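Local coordinates for protein R.Ecl18kI (Enterobacter cloacae, PDB 2GB7) that binds double-stranded DNA at the sequence 5'-CCNGG-3' and cleaves it as a type II restriction endonuclease, acting with nucleotide flipping, at residues I137-Q142 and V293-N298; D160-G165 and T176-A181; F213-I218 and K240-V245. The protein carries 1 engineered substitution. All blocks are in the same frame, centred on the assembly; numbering follows the deposited sequence.

Contact 1 of 3, residues I137-Q142 and V293-N298; sequences IPVDVQ and VNYYRN
Ile-137 meets the helix through its backbone: its carbonyl O accepts a hydrogen bond from the Tyr-295 hydroxyl, with OH and O 2.6 Å apart. The oxygen lies at the edge of the phenol ring, near the ring plane, although the hydroxyl stands 25° out of the plane of the carbonyl. The Ile-137 side chain turns from the helix and packs on Met-132 and Met-163, as suits a branched apolar residue. Pro-138 comes next, its CA 3.3 Å from Tyr-295 OH; proline's ring restricts phi, and it brings no N-H of its own. At Val-139 the same hydroxyl accepts, Val-139 N to Tyr-295 OH being 2.9 Å with an angle of 146° at the hydrogen. One phenol oxygen thus donates to one peptide group and accepts from another, which fixes the direction of its proton. Tyrosine is well suited: CG lies opposite the backbone N (chi1 162°), and the long ring carries the oxygen from helix 290-302 across to the chain. This segment leads into strand 140-141, an outermost strand, within this chain, of the mixed sheet of a PD-(D/E)XK nuclease core, so the C-terminal helix packs against the sheet's margin. The Asp-140 carboxylate turns to other partners, forming a salt bridge with Arg-299 and hydrogen bonds with Gln-282, Ser-278 and Val-166 N. Val-141 offers its CG2 branch to Tyr-296, 3.5 Å from that residue's OH, the two side chains crossing almost perpendicularly; the hydroxyl's weak hydrogen bond goes to Gln-282 OE1. Over the centre of one face of the Tyr-296 ring sits Tyr-295 CD2, 3.9 Å above the plane.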
loop_
_atom_site.group_PDB
_atom_site.type_symbol
_atom_site.label_atom_id
_atom_site.label_comp_id
_atom_site.label_asym_id
_atom_site.label_seq_id
_atom_site.Cartn_x
_atom_site.Cartn_y
_atom_site.Cartn_z
ATOM N N ILE F 137 -17.323 -14.003 22.106
ATOM C CA ILE F 137 -17.880 -12.667 21.911
ATOM C C ILE F 137 -18.608 -12.678 20.570
ATOM O O ILE F 137 -18.060 -13.145 19.603
ATOM C CB ILE F 137 -16.762 -11.611 21.982
ATOM C CG1 ILE F 137 -16.186 -11.566 23.405
ATOM C CG2 ILE F 137 -17.269 -10.208 21.573
ATOM C CD1 ILE F 137 -14.920 -10.732 23.562
ATOM N N PRO F 138 -19.865 -12.165 20.535
ATOM C CA PRO F 138 -20.613 -12.141 19.263
ATOM C C PRO F 138 -20.035 -11.130 18.316
ATOM O O PRO F 138 -19.947 -9.964 18.671
ATOM C CB PRO F 138 -22.012 -11.693 19.685
ATOM C CG PRO F 138 -21.821 -10.930 20.983
ATOM C CD PRO F 138 -20.625 -11.602 21.657
ATOM N N VAL F 139 -19.643 -11.596 17.131
ATOM C CA VAL F 139 -19.175 -10.732 16.063
ATOM C C VAL F 139 -19.714 -11.196 14.722
ATOM O O VAL F 139 -19.932 -12.404 14.477
ATOM C CB VAL F 139 -17.635 -10.638 15.960
ATOM C CG1 VAL F 139 -17.035 -10.015 17.217
ATOM C CG2 VAL F 139 -17.008 -12.043 15.644
ATOM N N ASP F 140 -19.964 -10.215 13.873
ATOM C CA ASP F 140 -20.129 -10.467 12.468
ATOM C C ASP F 140 -18.818 -10.166 11.794
ATOM O O ASP F 140 -18.119 -9.209 12.147
ATOM C CB ASP F 140 -21.236 -9.613 11.853
ATOM C CG ASP F 140 -22.628 -10.140 12.170
ATOM O OD1 ASP F 140 -22.747 -11.205 12.819
ATOM O OD2 ASP F 140 -23.624 -9.469 11.808
ATOM N N VAL F 141 -18.502 -10.991 10.807
ATOM C CA VAL F 141 -17.278 -10.871 10.066
ATOM C C VAL F 141 -17.657 -10.297 8.702
ATOM O O VAL F 141 -18.353 -10.939 7.917
ATOM C CB VAL F 141 -16.612 -12.247 9.897
ATOM C CG1 VAL F 141 -15.295 -12.134 9.104
ATOM C CG2 VAL F 141 -16.405 -12.894 11.262
ATOM N N GLN F 142 -17.232 -9.067 8.438
ATOM C CA GLN F 142 -17.590 -8.388 7.188
ATOM C C GLN F 142 -17.285 -9.175 5.894
ATOM O O GLN F 142 -18.022 -9.065 4.914
ATOM C CB GLN F 142 -17.139 -6.926 7.234
ATOM C CG GLN F 142 -18.007 -6.066 8.162
ATOM C CD GLN F 142 -19.238 -5.480 7.479
ATOM O OE1 GLN F 142 -19.847 -4.542 7.992
ATOM N NE2 GLN F 142 -19.614 -6.033 6.327
ATOM N N VAL F 293 -18.699 -22.980 12.624
ATOM C CA VAL F 293 -20.125 -23.302 12.522
ATOM C C VAL F 293 -20.721 -23.457 13.923
ATOM O O VAL F 293 -21.781 -22.924 14.195
ATOM C CB VAL F 293 -20.395 -24.562 11.643
ATOM C CG1 VAL F 293 -21.875 -24.960 11.684
ATOM C CG2 VAL F 293 -19.967 -24.302 10.227
ATOM N N ASN F 294 -20.035 -24.174 14.807
ATOM C CA ASN F 294 -20.597 -24.351 16.125
ATOM C C ASN F 294 -20.711 -23.024 16.878
ATOM O O ASN F 294 -21.693 -22.802 17.582
ATOM C CB ASN F 294 -19.822 -25.437 16.866
ATOM C CG ASN F 294 -19.986 -26.790 16.173
ATOM O OD1 ASN F 294 -20.854 -26.964 15.313
ATOM N ND2 ASN F 294 -19.144 -27.751 16.553
ATOM N N TYR F 295 -19.738 -22.132 16.700
ATOM C CA TYR F 295 -19.784 -20.799 17.303
ATOM C C TYR F 295 -21.020 -20.042 16.838
ATOM O O TYR F 295 -21.743 -19.446 17.646
ATOM C CB TYR F 295 -18.505 -20.024 16.956
ATOM C CG TYR F 295 -18.636 -18.533 17.141
ATOM C CD1 TYR F 295 -18.406 -17.945 18.374
ATOM C CD2 TYR F 295 -18.988 -17.727 16.071
ATOM C CE1 TYR F 295 -18.557 -16.577 18.539
ATOM C CE2 TYR F 295 -19.113 -16.366 16.210
ATOM C CZ TYR F 295 -18.906 -15.798 17.449
ATOM O OH TYR F 295 -19.030 -14.436 17.585
ATOM N N TYR F 296 -21.280 -20.077 15.535
ATOM C CA TYR F 296 -22.450 -19.386 15.008
ATOM C C TYR F 296 -23.765 -20.032 15.456
ATOM O O TYR F 296 -24.733 -19.342 15.761
ATOM C CB TYR F 296 -22.377 -19.308 13.502
ATOM C CG TYR F 296 -21.440 -18.237 12.995
ATOM C CD1 TYR F 296 -20.289 -18.589 12.310
ATOM C CD2 TYR F 296 -21.721 -16.872 13.169
ATOM C CE1 TYR F 296 -19.421 -17.641 11.835
ATOM C CE2 TYR F 296 -20.833 -15.889 12.694
ATOM C CZ TYR F 296 -19.680 -16.309 12.022
ATOM O OH TYR F 296 -18.752 -15.435 11.472
ATOM N N ARG F 297 -23.802 -21.356 15.508
ATOM C CA ARG F 297 -25.045 -22.014 15.898
ATOM C C ARG F 297 -25.379 -21.750 17.369
ATOM O O ARG F 297 -26.556 -21.688 17.723
ATOM C CB ARG F 297 -25.086 -23.496 15.452
ATOM C CG ARG F 297 -24.112 -24.415 16.082
ATOM C CD ARG F 297 -24.307 -25.873 15.591
ATOM N NE ARG F 297 -24.405 -25.995 14.131
ATOM C CZ ARG F 297 -24.385 -27.158 13.472
ATOM N NH1 ARG F 297 -24.270 -28.303 14.139
ATOM N NH2 ARG F 297 -24.478 -27.185 12.147
ATOM N N ASN F 298 -24.370 -21.522 18.219
ATOM C CA ASN F 298 -24.648 -21.060 19.592
ATOM C C ASN F 298 -25.363 -19.714 19.575
ATOM O O ASN F 298 -26.291 -19.476 20.352
ATOM C CB ASN F 298 -23.379 -20.925 20.425
ATOM C CG ASN F 298 -22.717 -22.251 20.704
ATOM O OD1 ASN F 298 -23.381 -23.297 20.783
ATOM N ND2 ASN F 298 -21.394 -22.220 20.883
#

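Contact 2 of 3, residues D160-G165 and T176-A181; sequences DLVMPG and TMLISA
Leu-161 and Ile-179 form one hydrogen-bonded pair of this antiparallel ladder, and Met-163 and Met-177 form the next. The straightest bond, 172° at the hydrogen, runs from Met-163 N to Met-177 O over 2.9 Å. Between them Val-162 and Leu-178 make a non-hydrogen-bonded pair; here Leu-178 CA approaches Leu-161 O in a CA-H...O contact of 3.5 Å. Val-162 sets CG1 anti to its backbone N (chi1 -180°) and CG2 beside it, and Leu-178 CD2 touches both methyls, at 3.8 Å from CG1, the two side chains pointing the same way. The opposite face carries Leu-161 CD1 4.2 Å from Ile-179 CD1. The CB atoms of Met-163 and Met-177 meet there too; the flexible apolar chains beyond them reach helix 248-259.

At Asp-160 the register slips into a classic beta bulge: Asp-160 N, at 2.8 Å, and Leu-161 N, at 3.2 Å, both bond to Ile-179 O in its carbonyl plane. These are neighbouring antiparallel strands of the PD-(D/E)XK nuclease core, and an aspartate here is consistent with that family's acidic motif. Asp-160 OD2 lies 3.1 Å from Ala-181 N. At the other end Pro-164, after a cis peptide, lays CD against Thr-176 CG2.

Further out, Thr-176 OG1 bonds to Lys-173 O within the preceding loop, and Ser-180 OG, in the strand, to Leu-158 O. Helix 102-134 covers Leu-161 and Ile-179 through Met-132, while helix 248-259 covers the methionines through Leu-258.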
loop_
_atom_site.group_PDB
_atom_site.type_symbol
_atom_site.label_atom_id
_atom_site.label_comp_id
_atom_site.label_asym_id
_atom_site.label_seq_id
_atom_site.Cartn_x
_atom_site.Cartn_y
_atom_site.Cartn_z
ATOM N N ASP F 160 -13.225 -5.067 9.984
ATOM C CA ASP F 160 -13.183 -6.524 9.876
ATOM C C ASP F 160 -14.217 -7.222 10.742
ATOM O O ASP F 160 -14.814 -8.207 10.308
ATOM C CB ASP F 160 -11.811 -7.007 10.269
ATOM C CG ASP F 160 -10.771 -6.575 9.265
ATOM O OD1 ASP F 160 -11.027 -6.683 8.023
ATOM O OD2 ASP F 160 -9.725 -6.062 9.693
ATOM N N LEU F 161 -14.386 -6.726 11.967
ATOM C CA LEU F 161 -15.302 -7.346 12.934
ATOM C C LEU F 161 -16.227 -6.323 13.537
ATOM O O LEU F 161 -15.807 -5.218 13.854
ATOM C CB LEU F 161 -14.512 -7.973 14.065
ATOM C CG LEU F 161 -13.498 -9.027 13.625
ATOM C CD1 LEU F 161 -12.528 -9.367 14.714
ATOM C CD2 LEU F 161 -14.194 -10.273 13.057
ATOM N N VAL F 162 -17.487 -6.712 13.680
ATOM C CA VAL F 162 -18.512 -5.849 14.229
ATOM C C VAL F 162 -19.183 -6.589 15.392
ATOM O O VAL F 162 -19.789 -7.640 15.190
ATOM C CB VAL F 162 -19.592 -5.558 13.191
ATOM C CG1 VAL F 162 -20.674 -4.638 13.777
ATOM C CG2 VAL F 162 -18.989 -4.958 11.876
ATOM N N MET F 163 -19.072 -6.040 16.588
ATOM C CA MET F 163 -19.639 -6.658 17.794
ATOM C C MET F 163 -20.850 -5.806 18.178
ATOM O O MET F 163 -20.700 -4.606 18.428
ATOM C CB MET F 163 -18.581 -6.604 18.904
ATOM C CG MET F 163 -18.791 -7.470 20.130
ATOM S SD MET F 163 -20.290 -7.058 21.070
ATOM C CE MET F 163 -19.898 -5.419 21.645
ATOM N N PRO F 164 -22.037 -6.425 18.329
ATOM C CA PRO F 164 -22.352 -7.855 18.214
ATOM C C PRO F 164 -22.745 -8.318 16.835
ATOM O O PRO F 164 -22.838 -9.534 16.575
ATOM C CB PRO F 164 -23.526 -8.007 19.187
ATOM C CG PRO F 164 -24.322 -6.694 18.953
ATOM C CD PRO F 164 -23.206 -5.642 18.786
ATOM N N GLY F 165 -23.018 -7.391 15.930
ATOM C CA GLY F 165 -23.417 -7.818 14.616
ATOM C C GLY F 165 -23.769 -6.611 13.800
ATOM O O GLY F 165 -24.019 -5.534 14.360
ATOM N N THR F 176 -21.655 -0.938 20.708
ATOM C CA THR F 176 -20.988 -1.799 19.740
ATOM C C THR F 176 -19.466 -1.589 19.759
ATOM O O THR F 176 -18.922 -0.629 20.376
ATOM C CB THR F 176 -21.522 -1.606 18.298
ATOM O OG1 THR F 176 -21.199 -0.282 17.864
ATOM C CG2 THR F 176 -23.069 -1.817 18.214
ATOM N N MET F 177 -18.772 -2.493 19.082
ATOM C CA MET F 177 -17.316 -2.332 18.943
ATOM C C MET F 177 -16.963 -2.695 17.516
ATOM O O MET F 177 -17.486 -3.680 16.984
ATOM C CB MET F 177 -16.542 -3.241 19.912
ATOM C CG MET F 177 -15.055 -3.139 19.663
ATOM S SD MET F 177 -14.104 -4.117 20.844
ATOM C CE MET F 177 -14.694 -3.366 22.286
ATOM N N LEU F 178 -16.110 -1.881 16.884
ATOM C CA LEU F 178 -15.619 -2.152 15.547
ATOM C C LEU F 178 -14.127 -2.301 15.592
ATOM O O LEU F 178 -13.445 -1.514 16.241
ATOM C CB LEU F 178 -15.923 -0.983 14.594
ATOM C CG LEU F 178 -17.404 -0.613 14.448
ATOM C CD1 LEU F 178 -17.521 0.553 13.500
ATOM C CD2 LEU F 178 -18.219 -1.791 13.967
ATOM N N ILE F 179 -13.649 -3.306 14.883
ATOM C CA ILE F 179 -12.218 -3.608 14.822
ATOM C C ILE F 179 -11.723 -3.677 13.387
ATOM O O ILE F 179 -12.301 -4.405 12.566
ATOM C CB ILE F 179 -11.900 -4.943 15.526
ATOM C CG1 ILE F 179 -12.428 -4.929 16.968
ATOM C CG2 ILE F 179 -10.381 -5.240 15.462
ATOM C CD1 ILE F 179 -12.498 -6.331 17.616
ATOM N N SER F 180 -10.668 -2.916 13.113
ATOM C CA SER F 180 -9.905 -2.984 11.836
ATOM C C SER F 180 -8.519 -3.551 12.145
ATOM O O SER F 180 -8.103 -3.568 13.318
ATOM C CB SER F 180 -9.733 -1.576 11.243
ATOM O OG SER F 180 -8.980 -1.644 10.018
ATOM N N ALA F 181 -7.846 -4.083 11.123
ATOM C CA ALA F 181 -6.536 -4.668 11.384
ATOM C C ALA F 181 -5.610 -4.350 10.206
ATOM O O ALA F 181 -6.048 -4.415 9.077
ATOM C CB ALA F 181 -6.682 -6.135 11.519
#

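Contact 3 of 3, residues F213-I218 and K240-V245; sequences FSEETI and KNNNRV
Glu-215 and Asn-242 supply the polar link, reaching toward each other from opposite directions. Asn-242 ND2 donates to Glu-215 OE1 over 2.7 Å, but the bond is weak, bent to 129° at the hydrogen, and the carboxylate and amide planes stand 48° apart. Glu-215 leaves the helix with CG opposite its backbone N (chi1 -177°) and then bends at chi2, which brings the carboxylate across to the amide.

Apolar contacts centre on Ile-218, whose branches divide the work. CD1 crosses to Val-245 CG2 at 3.6 Å, while CG2 lies 3.6 Å from Arg-244 CB, against the aliphatic part of the arginine. Phe-213 brings its ring edge, through CE1, to Val-245 CG2 at 4.1 Å. The same ring stacks on Tyr-239, and Arg-244 carries its charge onward to a cation-pi contact with Tyr-222.

Local hydrogen bonds shape both partners. Ser-214 is the N-cap of helix 215-223, its OG accepting from Thr-217 N at 3.1 Å. On the other segment, the loop between helix 232-238 and edge strand 245-247, Asn-242 OD1 accepts from Arg-244 N at 3.0 Å in an Asx turn, at the start of a type I beta turn ending at Val-245.

Asparagine suits this corner because its amide serves two ends: the oxygen folds its own turn, and that bond leaves the nitrogen facing the helix. A glutamate in the first helical turn would probably also be favoured by the helix dipole, whereas isoleucine and valine provide the buried packing beside this bent polar bond.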
loop_
_atom_site.group_PDB
_atom_site.type_symbol
_atom_site.label_atom_id
_atom_site.label_comp_id
_atom_site.label_asym_id
_atom_site.label_seq_id
_atom_site.Cartn_x
_atom_site.Cartn_y
_atom_site.Cartn_z
ATOM N N PHE F 213 5.375 2.922 14.529
ATOM C CA PHE F 213 4.577 4.131 14.304
ATOM C C PHE F 213 4.895 5.215 15.340
ATOM O O PHE F 213 5.290 4.924 16.476
ATOM C CB PHE F 213 3.078 3.798 14.259
ATOM C CG PHE F 213 2.578 3.075 15.478
ATOM C CD1 PHE F 213 2.078 3.794 16.570
ATOM C CD2 PHE F 213 2.589 1.686 15.537
ATOM C CE1 PHE F 213 1.604 3.153 17.684
ATOM C CE2 PHE F 213 2.114 1.015 16.686
ATOM C CZ PHE F 213 1.629 1.747 17.751
ATOM N N SER F 214 4.740 6.465 14.926
ATOM C CA SER F 214 5.160 7.629 15.704
ATOM C C SER F 214 4.108 8.182 16.645
ATOM O O SER F 214 2.904 7.917 16.487
ATOM C CB SER F 214 5.553 8.757 14.755
ATOM O OG SER F 214 4.415 9.235 14.064
ATOM N N GLU F 215 4.563 9.019 17.581
ATOM C CA GLU F 215 3.636 9.747 18.449
ATOM C C GLU F 215 2.708 10.646 17.647
ATOM O O GLU F 215 1.537 10.758 17.975
ATOM C CB GLU F 215 4.367 10.562 19.535
ATOM C CG GLU F 215 3.428 11.308 20.537
ATOM C CD GLU F 215 2.488 10.387 21.347
ATOM O OE1 GLU F 215 2.580 9.148 21.226
ATOM O OE2 GLU F 215 1.642 10.905 22.118
ATOM N N GLU F 216 3.224 11.260 16.582
ATOM C CA GLU F 216 2.373 12.066 15.710
ATOM C C GLU F 216 1.221 11.252 15.127
ATOM O O GLU F 216 0.086 11.711 15.111
ATOM C CB GLU F 216 3.185 12.719 14.594
ATOM C CG GLU F 216 2.349 13.557 13.612
ATOM N N THR F 217 1.520 10.063 14.621
ATOM C CA THR F 217 0.481 9.159 14.128
ATOM C C THR F 217 -0.525 8.812 15.250
ATOM O O THR F 217 -1.731 8.872 15.058
ATOM C CB THR F 217 1.126 7.905 13.547
ATOM O OG1 THR F 217 1.848 8.273 12.360
ATOM C CG2 THR F 217 0.083 6.859 13.189
ATOM N N ILE F 218 -0.005 8.422 16.404
ATOM C CA ILE F 218 -0.885 8.133 17.544
ATOM C C ILE F 218 -1.828 9.291 17.816
ATOM O O ILE F 218 -3.052 9.092 18.027
ATOM C CB ILE F 218 -0.053 7.812 18.820
ATOM C CG1 ILE F 218 0.626 6.479 18.625
ATOM C CG2 ILE F 218 -0.982 7.686 20.028
ATOM C CD1 ILE F 218 1.840 6.206 19.575
ATOM N N LYS F 240 5.453 2.185 26.201
ATOM C CA LYS F 240 5.190 1.789 27.574
ATOM C C LYS F 240 4.364 2.809 28.361
ATOM O O LYS F 240 3.393 2.465 29.028
ATOM C CB LYS F 240 6.512 1.536 28.295
ATOM C CG LYS F 240 6.334 0.842 29.629
ATOM C CD LYS F 240 7.613 0.848 30.422
ATOM C CE LYS F 240 8.656 -0.125 29.863
ATOM N NZ LYS F 240 8.231 -1.556 29.952
ATOM N N ASN F 241 4.774 4.059 28.281
ATOM C CA ASN F 241 4.131 5.120 29.036
ATOM C C ASN F 241 2.730 5.416 28.524
ATOM O O ASN F 241 1.865 5.867 29.279
ATOM C CB ASN F 241 4.968 6.396 28.915
ATOM N N ASN F 242 2.516 5.121 27.243
ATOM C CA ASN F 242 1.565 5.862 26.426
ATOM C C ASN F 242 0.159 5.324 26.551
ATOM O O ASN F 242 -0.160 4.300 25.959
ATOM C CB ASN F 242 2.015 5.803 24.967
ATOM C CG ASN F 242 1.359 6.855 24.126
ATOM O OD1 ASN F 242 0.199 7.209 24.348
ATOM N ND2 ASN F 242 2.095 7.386 23.162
ATOM N N ASN F 243 -0.688 6.032 27.299
ATOM C CA ASN F 243 -2.043 5.554 27.562
ATOM C C ASN F 243 -2.931 5.602 26.340
ATOM O O ASN F 243 -4.072 5.150 26.396
ATOM C CB ASN F 243 -2.692 6.270 28.779
ATOM C CG ASN F 243 -3.186 7.687 28.477
ATOM O OD1 ASN F 243 -3.272 8.125 27.332
ATOM N ND2 ASN F 243 -3.528 8.413 29.550
ATOM N N ARG F 244 -2.399 6.112 25.230
ATOM C CA ARG F 244 -3.170 6.118 23.981
ATOM C C ARG F 244 -3.008 4.851 23.155
ATOM O O ARG F 244 -3.730 4.646 22.190
ATOM C CB ARG F 244 -2.836 7.342 23.136
ATOM C CG ARG F 244 -3.169 8.628 23.841
ATOM C CD ARG F 244 -2.850 9.810 22.986
ATOM N NE ARG F 244 -3.292 11.008 23.680
ATOM C CZ ARG F 244 -3.332 12.215 23.141
ATOM N NH1 ARG F 244 -2.931 12.413 21.883
ATOM N NH2 ARG F 244 -3.780 13.223 23.869
ATOM N N VAL F 245 -2.049 4.011 23.522
ATOM C CA VAL F 245 -1.809 2.768 22.819
ATOM C C VAL F 245 -2.289 1.649 23.737
ATOM O O VAL F 245 -1.937 1.627 24.935
ATOM C CB VAL F 245 -0.295 2.608 22.483
ATOM C CG1 VAL F 245 -0.012 1.227 21.930
ATOM C CG2 VAL F 245 0.168 3.713 21.474
#

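Overall arrangement
Contacts 1 and 2 are neighbours, with centres 12 Å apart, and they share the mixed sheet: strand 140-141 pairs with strand 161-163, probably through Asp-140 N to Val-162 O and Gln-142 N to Asp-160 O. Contact 3 lies toward the far margin, where strand 245-247 is outermost, its centre about 22 Å from that of contact 2 and 32 Å from that of contact 1. Along the chain, contact 2 closes before contact 3 opens, and both are nested in the long loop closed by contact 1. The C-terminal helix therefore returns to one side of the nuclease core; contact 2 lies inside the sheet, its nearest atom about 4 Å from the bound DNA, with contact 3 also close at about 6 Å.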